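PDB 1TWI: diaminopimelate decarboxylase from Methanocaldococcus jannaschii, which catalyses the pyridoxal-phosphate-dependent decarboxylation of meso-diaminopimelate to L-lysine, the last step of lysine biosynthesis in this organism. Local coordinates for residues Ile242-Leu247 and Asn286-Pro291; Asn154-Ile159 and Asn203-His208. All blocks are in the same frame, centred on the assembly; numbering follows the deposited sequence.

In the fold
Both contacts join parallel strands of the curled sheet of the TIM-barrel-like domain that binds pyridoxal-5'-phosphate. Along the chain, contact 2 (Asn-154-Ile-159 with Asn-203-His-208) is complete before contact 1 (Ile-242-Leu-247 with Asn-286-Pro-291) begins. Strands 202-208 and 244-246 are neighbours, so strands 153-160, 202-208, 244-246 and 286-289 lie in that order in the wall. The contact centres are about 10 Å apart, and the bonds that join them include Asn-246 N to Val-207 O, 3.0 Å, and His-208 NE2 to Glu-290 OE1, 2.8 Å. Both contacts reach the cofactor at the C-terminal strand ends, where barrel enzymes carry their active sites.

Contact 1 (Ile242-Leu247 and Asn286-Pro291); sequences IEDVNL and NLILEP. With PLP (pyridoxal-5'-phosphate), chain E.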
# COMPACT_ATOMS: atom_id res chain seq x y z
N ILE A 242 36.21 7.79 -14.53
CA ILE A 242 35.14 7.57 -13.54
C ILE A 242 35.68 7.32 -12.10
O ILE A 242 36.38 6.36 -11.86
CB ILE A 242 34.30 6.35 -14.03
CG1 ILE A 242 33.58 6.74 -15.33
CG2 ILE A 242 33.25 5.92 -12.95
CD1 ILE A 242 32.56 7.95 -15.06
N GLU A 243 35.31 8.16 -11.14
CA GLU A 243 35.80 8.01 -9.76
C GLU A 243 35.08 6.96 -8.92
O GLU A 243 35.71 6.30 -8.06
CB GLU A 243 35.72 9.37 -9.03
CG GLU A 243 36.67 10.39 -9.68
CD GLU A 243 36.44 11.82 -9.27
OE1 GLU A 243 35.91 12.05 -8.14
OE2 GLU A 243 36.79 12.74 -10.07
N ASP A 244 33.79 6.80 -9.18
CA ASP A 244 32.91 5.90 -8.43
C ASP A 244 32.10 4.99 -9.33
O ASP A 244 31.55 5.45 -10.32
CB ASP A 244 31.77 6.66 -7.68
CG ASP A 244 32.23 7.58 -6.56
OD1 ASP A 244 33.37 7.44 -6.08
OD2 ASP A 244 31.41 8.45 -6.12
N VAL A 245 32.02 3.72 -8.97
CA VAL A 245 31.12 2.78 -9.65
C VAL A 245 30.18 2.30 -8.53
O VAL A 245 30.60 1.79 -7.50
CB VAL A 245 31.88 1.59 -10.29
CG1 VAL A 245 30.86 0.50 -10.68
CG2 VAL A 245 32.59 2.10 -11.56
N ASN A 246 28.89 2.52 -8.73
CA ASN A 246 27.88 2.15 -7.71
C ASN A 246 27.04 1.09 -8.38
O ASN A 246 26.41 1.36 -9.42
CB ASN A 246 27.08 3.43 -7.36
CG ASN A 246 25.93 3.18 -6.37
OD1 ASN A 246 25.46 2.04 -6.20
ND2 ASN A 246 25.45 4.28 -5.75
N LEU A 247 27.07 -0.13 -7.83
CA LEU A 247 26.33 -1.21 -8.47
C LEU A 247 24.94 -1.48 -7.92
O LEU A 247 24.31 -2.49 -8.24
CB LEU A 247 27.19 -2.49 -8.50
CG LEU A 247 28.52 -2.29 -9.31
CD1 LEU A 247 29.50 -3.50 -9.06
CD2 LEU A 247 28.23 -2.18 -10.82
N ASN A 286 36.22 3.85 -6.63
CA ASN A 286 35.63 3.54 -5.32
C ASN A 286 34.43 2.68 -5.68
O ASN A 286 33.86 2.85 -6.75
CB ASN A 286 35.16 4.81 -4.63
CG ASN A 286 36.27 5.77 -4.42
OD1 ASN A 286 37.27 5.43 -3.75
ND2 ASN A 286 36.15 6.96 -5.01
N LEU A 287 34.05 1.76 -4.80
CA LEU A 287 32.94 0.88 -5.09
C LEU A 287 31.80 1.17 -4.12
O LEU A 287 32.03 1.27 -2.91
CB LEU A 287 33.39 -0.61 -4.93
CG LEU A 287 32.29 -1.69 -4.98
CD1 LEU A 287 31.55 -1.63 -6.31
CD2 LEU A 287 32.88 -3.14 -4.78
N ILE A 288 30.57 1.33 -4.63
CA ILE A 288 29.43 1.59 -3.74
C ILE A 288 28.35 0.56 -4.02
O ILE A 288 28.12 0.23 -5.21
CB ILE A 288 28.79 2.98 -4.04
CG1 ILE A 288 29.85 4.08 -3.85
CG2 ILE A 288 27.59 3.24 -3.12
CD1 ILE A 288 29.43 5.50 -4.42
N LEU A 289 27.70 0.04 -2.97
CA LEU A 289 26.57 -0.87 -3.16
C LEU A 289 25.41 -0.22 -2.41
O LEU A 289 25.64 0.56 -1.48
CB LEU A 289 26.82 -2.28 -2.56
CG LEU A 289 28.03 -3.04 -3.14
CD1 LEU A 289 28.05 -4.52 -2.62
CD2 LEU A 289 27.92 -3.03 -4.65
N GLU A 290 24.18 -0.57 -2.78
CA GLU A 290 22.99 0.04 -2.16
C GLU A 290 22.06 -1.00 -1.61
O GLU A 290 20.89 -1.01 -1.93
CB GLU A 290 22.22 0.89 -3.19
CG GLU A 290 23.06 2.08 -3.81
CD GLU A 290 22.31 2.80 -4.98
OE1 GLU A 290 21.45 2.18 -5.65
OE2 GLU A 290 22.63 3.97 -5.23
N PRO A 291 22.57 -1.91 -0.76
CA PRO A 291 21.65 -2.92 -0.25
C PRO A 291 20.54 -2.29 0.62
O PRO A 291 20.80 -1.31 1.36
CB PRO A 291 22.55 -3.85 0.57
CG PRO A 291 23.61 -2.90 1.14
CD PRO A 291 23.88 -1.94 -0.05
N1 PLP E . 19.08 1.05 -5.21
C2 PLP E . 18.00 1.45 -5.97
C2A PLP E . 18.28 2.49 -7.08
C3 PLP E . 16.75 0.91 -5.65
O3 PLP E . 15.71 1.33 -6.41
C4 PLP E . 16.55 -0.01 -4.66
C4A PLP E . 15.11 -0.55 -4.39
O4A PLP E . 14.22 0.06 -4.89
C5 PLP E . 17.66 -0.43 -3.88
C6 PLP E . 18.89 0.11 -4.20
C5A PLP E . 17.64 -1.45 -2.75
O4P PLP E . 17.14 -2.74 -3.19
P PLP E . 17.15 -4.00 -2.23
O1P PLP E . 16.55 -5.07 -3.05
O2P PLP E . 16.27 -3.62 -1.07
O3P PLP E . 18.53 -4.29 -1.85
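A chi1 of 176° swings the Asn-246 amide away from its own N, while Glu-290 places CG opposite its own carbonyl carbon and then runs out extended, and these two choices bring amide and carboxylate together. Asn-246 ND2 gives a hydrogen bond to Glu-290 OE2 at 2.9 Å. The two flat groups stand almost perpendicular, 88° apart, and the donor reaches OE2 from above the carboxylate plane. Asn-111 also donates to OE2, so two amides grip this oxygen. The other oxygen, Glu-290 OE1, lies 2.7 Å from N1 of the cofactor pyridine. A carboxylate suits that place: as in related decarboxylases, it would probably favour a protonated ring nitrogen. Asn-246, a second-shell residue, probably helps to hold the carboxylate in its orientation.

At the strand beginnings Asn-286 ND2 meets Asp-244 OD1 at 3.0 Å, the acceptor lying close to the amide plane; Asn-286 OD1 accepts a hydrogen bond from Glu-61 N, and Asp-244 OD2 forms a salt bridge with Arg-129. Between these polar pairs Ile-288 fills the same sheet face, its CG2 3.5 Å from Asn-246 ND2. Four backbone bonds tie the parallel strands, among them Val-245 N to Asn-286 O and Leu-247 N to Ile-288 O. On the face of Val-245 and Leu-287, Leu-287 CD1 meets CD1 of Leu-247, just beyond the bridged residues, at 3.9 Å.

The pair completes a beta-alpha-beta unit whose helix 264-276 packs on Val-245, Leu-247 and Leu-287. Helix 37-58 covers Leu-287 and Leu-289, strand 202-208 continues the sheet beside 244-246, and strand 62-67 flanks 286-289.

Contact 2 (Asn154-Ile159 and Asn203-His208); sequences NVAFRI and NVVGVH. With PLP (pyridoxal-5'-phosphate), chain E.
Arg-158 and His-208 run out next to each other from adjacent parallel strands, both heading for the cofactor. Because chi1 of 175° turns the arginine chain away from its own amide nitrogen and it stays extended to NE, it runs past the imidazole. Arg-158 CB starts 3.5 Å from His-208 ND1, and Arg-158 CG approaches the same nitrogen to 3.3 Å, at the edge of the ring. Arg-158 CD lies about equally far from His-208 ND1 and CE1, and Arg-158 NE lies 3.9 Å from His-208 CE1. At the tip, the guanidinium stands nearly square to the imidazole (88°), and Arg-158 NH1 comes within 3.9 Å of the cofactor methyl C2A, which sits over one guanidinium face. NH2 makes a weak hydrogen bond to His-210 O. The long aliphatic stem suits this place because it can line the ring and still carry a polar head into the pocket; the side chain also packs on Cys-358 of the second subunit, the predicted proton donor.

Behind them, Phe-157 O accepts a hydrogen bond from His-208 N at 2.7 Å and His-208 O accepts one from Ile-159 N at 2.8 Å. Between Val-204 and Val-207 the second strand has one extra residue, a beta bulge at Val-205 and Gly-206, which leaves Gly-206 N buried without a partner. On the opposite face Phe-157 CE1 meets Val-204 CG1 at 4.0 Å, under helix 188-198.

The chemistry of the histidine is thus lopsided: ND1 is buried against arginine carbons without a polar partner, whereas NE2 is engaged by Glu-290. That one-sided bonding, with His-208 CE1 3.8 Å from cofactor C2A, probably helps to set the imidazole's orientation beside the pyridine.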
# COMPACT_ATOMS: atom_id res chain seq x y z
N ASN A 154 27.71 17.45 -7.64
CA ASN A 154 28.41 16.24 -8.02
C ASN A 154 27.39 15.36 -8.72
O ASN A 154 26.31 15.17 -8.18
CB ASN A 154 28.92 15.55 -6.75
CG ASN A 154 29.99 16.38 -6.07
OD1 ASN A 154 30.90 16.86 -6.74
ND2 ASN A 154 29.88 16.58 -4.75
N VAL A 155 27.69 14.87 -9.93
CA VAL A 155 26.74 14.01 -10.62
C VAL A 155 27.34 12.67 -11.05
O VAL A 155 28.46 12.64 -11.57
CB VAL A 155 26.07 14.67 -11.90
CG1 VAL A 155 25.03 15.83 -11.44
CG2 VAL A 155 27.14 15.25 -12.84
N ALA A 156 26.59 11.60 -10.76
CA ALA A 156 26.91 10.24 -11.19
C ALA A 156 25.76 9.98 -12.20
O ALA A 156 24.81 10.77 -12.30
CB ALA A 156 26.83 9.26 -9.98
N PHE A 157 25.84 8.92 -12.99
CA PHE A 157 24.81 8.67 -13.97
C PHE A 157 24.29 7.28 -13.84
O PHE A 157 25.07 6.32 -13.83
CB PHE A 157 25.42 8.89 -15.40
CG PHE A 157 25.83 10.30 -15.63
CD1 PHE A 157 26.99 10.81 -15.06
CD2 PHE A 157 24.97 11.17 -16.29
CE1 PHE A 157 27.28 12.19 -15.12
CE2 PHE A 157 25.24 12.55 -16.36
CZ PHE A 157 26.37 13.06 -15.78
N ARG A 158 22.97 7.15 -13.71
CA ARG A 158 22.38 5.80 -13.60
C ARG A 158 22.23 5.31 -15.04
O ARG A 158 21.49 5.89 -15.82
CB ARG A 158 20.99 5.85 -12.93
CG ARG A 158 20.32 4.48 -12.92
CD ARG A 158 18.99 4.48 -12.12
NE ARG A 158 18.49 3.10 -11.97
CZ ARG A 158 17.48 2.75 -11.18
NH1 ARG A 158 16.85 3.67 -10.47
NH2 ARG A 158 17.12 1.47 -11.11
N ILE A 159 22.94 4.25 -15.37
CA ILE A 159 22.91 3.72 -16.73
C ILE A 159 22.21 2.37 -16.80
O ILE A 159 22.17 1.63 -15.80
CB ILE A 159 24.35 3.49 -17.25
CG1 ILE A 159 25.10 2.49 -16.31
CG2 ILE A 159 25.21 4.77 -17.11
CD1 ILE A 159 26.60 2.17 -16.78
N ASN A 203 29.94 18.33 -11.72
CA ASN A 203 31.19 17.63 -11.64
C ASN A 203 30.86 16.13 -11.75
O ASN A 203 30.20 15.58 -10.84
CB ASN A 203 31.82 17.95 -10.27
CG ASN A 203 33.04 17.12 -9.97
OD1 ASN A 203 33.09 16.44 -8.93
ND2 ASN A 203 34.02 17.17 -10.84
N VAL A 204 31.32 15.52 -12.84
CA VAL A 204 31.10 14.09 -13.15
C VAL A 204 31.92 13.23 -12.22
O VAL A 204 33.15 13.29 -12.29
CB VAL A 204 31.51 13.78 -14.64
CG1 VAL A 204 31.32 12.26 -14.93
CG2 VAL A 204 30.62 14.58 -15.61
N VAL A 205 31.27 12.42 -11.38
CA VAL A 205 32.00 11.57 -10.43
C VAL A 205 31.73 10.03 -10.51
O VAL A 205 32.37 9.26 -9.81
CB VAL A 205 31.73 11.93 -8.92
CG1 VAL A 205 32.23 13.34 -8.57
CG2 VAL A 205 30.23 11.77 -8.61
N GLY A 206 30.78 9.57 -11.31
CA GLY A 206 30.60 8.12 -11.35
C GLY A 206 29.47 7.62 -12.22
O GLY A 206 28.79 8.42 -12.91
N VAL A 207 29.28 6.30 -12.23
CA VAL A 207 28.16 5.68 -12.95
C VAL A 207 27.48 4.78 -11.89
O VAL A 207 28.12 4.31 -10.95
CB VAL A 207 28.66 4.82 -14.16
CG1 VAL A 207 29.27 5.74 -15.29
CG2 VAL A 207 29.71 3.85 -13.66
N HIS A 208 26.19 4.56 -12.05
CA HIS A 208 25.37 3.78 -11.11
C HIS A 208 24.50 2.84 -11.93
O HIS A 208 24.18 3.11 -13.12
CB HIS A 208 24.48 4.77 -10.33
CG HIS A 208 23.34 4.13 -9.60
ND1 HIS A 208 22.07 4.04 -10.13
CD2 HIS A 208 23.26 3.55 -8.37
CE1 HIS A 208 21.26 3.46 -9.26
NE2 HIS A 208 21.97 3.15 -8.18
N1 PLP E . 19.08 1.05 -5.21
C2 PLP E . 18.00 1.45 -5.97
C2A PLP E . 18.28 2.49 -7.08
C3 PLP E . 16.75 0.91 -5.65
O3 PLP E . 15.71 1.33 -6.41
C4 PLP E . 16.55 -0.01 -4.66
C4A PLP E . 15.11 -0.55 -4.39
O4A PLP E . 14.22 0.06 -4.89
C5 PLP E . 17.66 -0.43 -3.88
C6 PLP E . 18.89 0.11 -4.20
C5A PLP E . 17.64 -1.45 -2.75
O4P PLP E . 17.14 -2.74 -3.19
P PLP E . 17.15 -4.00 -2.23
O1P PLP E . 16.55 -5.07 -3.05
O2P PLP E . 16.27 -3.62 -1.07
O3P PLP E . 18.53 -4.29 -1.85